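Local coordinates for protein kinase domain-containing protein (Chaetomium thermophilum, PDB 6Z3U) that probably transfers phosphate from ATP to serine and threonine residues, including those of the RNA polymerase II tail, as the cyclin-dependent kinase of the CAK complex, at residues H218-P223 / V256-Y261. Numbering follows the deposited sequence.
Sequences HRDIKP and VITRWY
Val256 lays CG1 over one face of the Arg219 guanidinium, 3.9 Å from Arg219 NE, near the rim of the group. The bend in the arginine chain at chi3 (-42°) brings that flat end round to the valine, and Leu241 O takes a hydrogen bond from NH2. At Ile257 the backbone N gives a weak, bent hydrogen bond to Arg219 O (3.0 Å, 122° at the hydrogen), while CG1 lies against the same carbonyl. Thr258 OG1 donates to the syn lone pair of Asp220 OD1 at 3.1 Å and receives a weak bond from Lys222 NZ at 3.4 Å. This hydroxyl, in the P+1 end of the activation segment, thus links Asp220, probably the proton acceptor of the HRD catalytic loop, to Lys222, as in Ser/Thr kinases. The short 3-10 turn 259-261 then brings Tyr261 back to the loop. Lys222 CB makes a CH-pi contact over one face of the Tyr261 ring, 4.0 Å from its centroid; Pro223 CD approaches Tyr261 CZ to 3.6 Å, and Tyr261 OH hydrogen-bonds Glu288 OE2. With an alanine here, Lys222 CB and Pro223 would probably lose the ring they pack on, and Glu288 the hydroxyl that bonds it. Both segments pack on helix 276-291, through Ile221 and Ile257 on Ser281 and Tyr261 on Met284; Val256 and Ile257 also touch helix 264-267, and the catalytic loop runs from strand 216-217 to strand 226-228.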
loop_
_atom_site.group_PDB
_atom_site.type_symbol
_atom_site.label_atom_id
_atom_site.label_comp_id
_atom_site.label_asym_id
_atom_site.label_seq_id
_atom_site.Cartn_x
_atom_site.Cartn_y
_atom_site.Cartn_z
ATOM N N HIS B 218 -9.987 3.137 -3.342
ATOM C CA HIS B 218 -9.818 2.675 -4.717
ATOM C C HIS B 218 -9.754 3.849 -5.690
ATOM O O HIS B 218 -8.853 3.919 -6.532
ATOM C CB HIS B 218 -10.958 1.727 -5.089
ATOM C CG HIS B 218 -10.811 1.105 -6.441
ATOM N ND1 HIS B 218 -11.277 1.706 -7.590
ATOM C CD2 HIS B 218 -10.258 -0.068 -6.827
ATOM C CE1 HIS B 218 -11.014 0.931 -8.627
ATOM N NE2 HIS B 218 -10.395 -0.151 -8.191
ATOM N N ARG B 219 -10.712 4.769 -5.592
ATOM C CA ARG B 219 -10.683 6.040 -6.318
ATOM C C ARG B 219 -10.723 5.851 -7.832
ATOM O O ARG B 219 -10.168 6.656 -8.584
ATOM C CB ARG B 219 -9.474 6.894 -5.914
ATOM C CG ARG B 219 -9.363 7.105 -4.408
ATOM C CD ARG B 219 -8.195 7.993 -4.006
ATOM N NE ARG B 219 -6.968 7.720 -4.740
ATOM C CZ ARG B 219 -5.812 8.328 -4.499
ATOM N NH1 ARG B 219 -5.724 9.236 -3.536
ATOM N NH2 ARG B 219 -4.740 8.024 -5.218
ATOM N N ASP B 220 -11.374 4.785 -8.301
ATOM C CA ASP B 220 -11.676 4.657 -9.721
ATOM C C ASP B 220 -12.703 3.560 -9.972
ATOM O O ASP B 220 -12.546 2.759 -10.900
ATOM C CB ASP B 220 -10.414 4.370 -10.534
ATOM C CG ASP B 220 -10.607 4.645 -12.018
ATOM O OD1 ASP B 220 -11.606 5.307 -12.375
ATOM O OD2 ASP B 220 -9.765 4.199 -12.828
ATOM N N ILE B 221 -13.755 3.516 -9.163
ATOM C CA ILE B 221 -14.781 2.492 -9.319
ATOM C C ILE B 221 -15.708 2.867 -10.465
ATOM O O ILE B 221 -16.264 3.972 -10.504
ATOM C CB ILE B 221 -15.558 2.285 -8.007
ATOM C CG1 ILE B 221 -14.639 1.639 -6.968
ATOM C CG2 ILE B 221 -16.797 1.446 -8.254
ATOM C CD1 ILE B 221 -15.239 1.535 -5.591
ATOM N N LYS B 222 -15.875 1.940 -11.400
ATOM C CA LYS B 222 -16.770 2.102 -12.534
ATOM C C LYS B 222 -17.046 0.720 -13.107
ATOM O O LYS B 222 -16.343 -0.246 -12.775
ATOM C CB LYS B 222 -16.168 3.036 -13.597
ATOM C CG LYS B 222 -14.720 2.732 -13.938
ATOM C CD LYS B 222 -14.221 3.612 -15.075
ATOM C CE LYS B 222 -12.735 3.413 -15.326
ATOM N NZ LYS B 222 -12.262 4.203 -16.496
ATOM N N PRO B 223 -18.063 0.583 -13.962
ATOM C CA PRO B 223 -18.431 -0.765 -14.431
ATOM C C PRO B 223 -17.297 -1.526 -15.100
ATOM O O PRO B 223 -17.104 -2.716 -14.812
ATOM C CB PRO B 223 -19.589 -0.483 -15.400
ATOM C CG PRO B 223 -20.171 0.803 -14.927
ATOM C CD PRO B 223 -19.009 1.611 -14.435
ATOM N N VAL B 256 -9.039 12.386 -9.138
ATOM C CA VAL B 256 -9.185 10.936 -9.120
ATOM C C VAL B 256 -10.640 10.598 -9.423
ATOM O O VAL B 256 -11.526 11.451 -9.362
ATOM C CB VAL B 256 -8.752 10.314 -7.775
ATOM C CG1 VAL B 256 -7.236 10.237 -7.688
ATOM C CG2 VAL B 256 -9.312 11.110 -6.613
ATOM N N ILE B 257 -10.877 9.326 -9.742
ATOM C CA ILE B 257 -12.207 8.833 -10.088
ATOM C C ILE B 257 -12.635 9.421 -11.425
ATOM O O ILE B 257 -12.576 10.638 -11.632
ATOM C CB ILE B 257 -13.249 9.169 -9.005
ATOM C CG1 ILE B 257 -12.736 8.795 -7.614
ATOM C CG2 ILE B 257 -14.548 8.433 -9.280
ATOM C CD1 ILE B 257 -13.689 9.170 -6.493
ATOM N N THR B 258 -13.087 8.561 -12.334
ATOM C CA THR B 258 -13.610 9.035 -13.608
ATOM C C THR B 258 -14.720 10.054 -13.367
ATOM O O THR B 258 -15.493 9.940 -12.413
ATOM C CB THR B 258 -14.126 7.858 -14.435
ATOM O OG1 THR B 258 -13.077 6.896 -14.601
ATOM C CG2 THR B 258 -14.594 8.331 -15.805
ATOM N N ARG B 259 -14.786 11.061 -14.244
ATOM C CA ARG B 259 -15.681 12.194 -14.020
ATOM C C ARG B 259 -17.094 11.739 -13.678
ATOM O O ARG B 259 -17.661 12.147 -12.658
ATOM C CB ARG B 259 -15.707 13.093 -15.260
ATOM C CG ARG B 259 -16.454 14.401 -15.042
ATOM C CD ARG B 259 -16.556 15.232 -16.313
ATOM N NE ARG B 259 -15.257 15.464 -16.940
ATOM C CZ ARG B 259 -14.822 14.851 -18.039
ATOM N NH1 ARG B 259 -13.621 15.142 -18.518
ATOM N NH2 ARG B 259 -15.577 13.958 -18.667
ATOM N N TRP B 260 -17.677 10.882 -14.518
ATOM C CA TRP B 260 -19.073 10.494 -14.346
ATOM C C TRP B 260 -19.354 9.903 -12.971
ATOM O O TRP B 260 -20.516 9.873 -12.550
ATOM C CB TRP B 260 -19.470 9.490 -15.429
ATOM C CG TRP B 260 -19.335 10.022 -16.823
ATOM C CD1 TRP B 260 -19.014 11.298 -17.189
ATOM C CD2 TRP B 260 -19.509 9.288 -18.042
ATOM N NE1 TRP B 260 -18.984 11.406 -18.558
ATOM C CE2 TRP B 260 -19.282 10.185 -19.105
ATOM C CE3 TRP B 260 -19.834 7.963 -18.337
ATOM C CZ2 TRP B 260 -19.368 9.798 -20.439
ATOM C CZ3 TRP B 260 -19.921 7.580 -19.663
ATOM C CH2 TRP B 260 -19.689 8.495 -20.697
ATOM N N TYR B 261 -18.328 9.417 -12.274
ATOM C CA TYR B 261 -18.487 8.805 -10.962
ATOM C C TYR B 261 -17.800 9.609 -9.864
ATOM O O TYR B 261 -17.720 9.139 -8.723
ATOM C CB TYR B 261 -17.946 7.373 -10.990
ATOM C CG TYR B 261 -18.446 6.580 -12.178
ATOM C CD1 TYR B 261 -17.798 6.651 -13.404
ATOM C CD2 TYR B 261 -19.576 5.780 -12.081
ATOM C CE1 TYR B 261 -18.251 5.942 -14.494
ATOM C CE2 TYR B 261 -20.039 5.064 -13.171
ATOM C CZ TYR B 261 -19.370 5.152 -14.373
ATOM O OH TYR B 261 -19.817 4.448 -15.463
#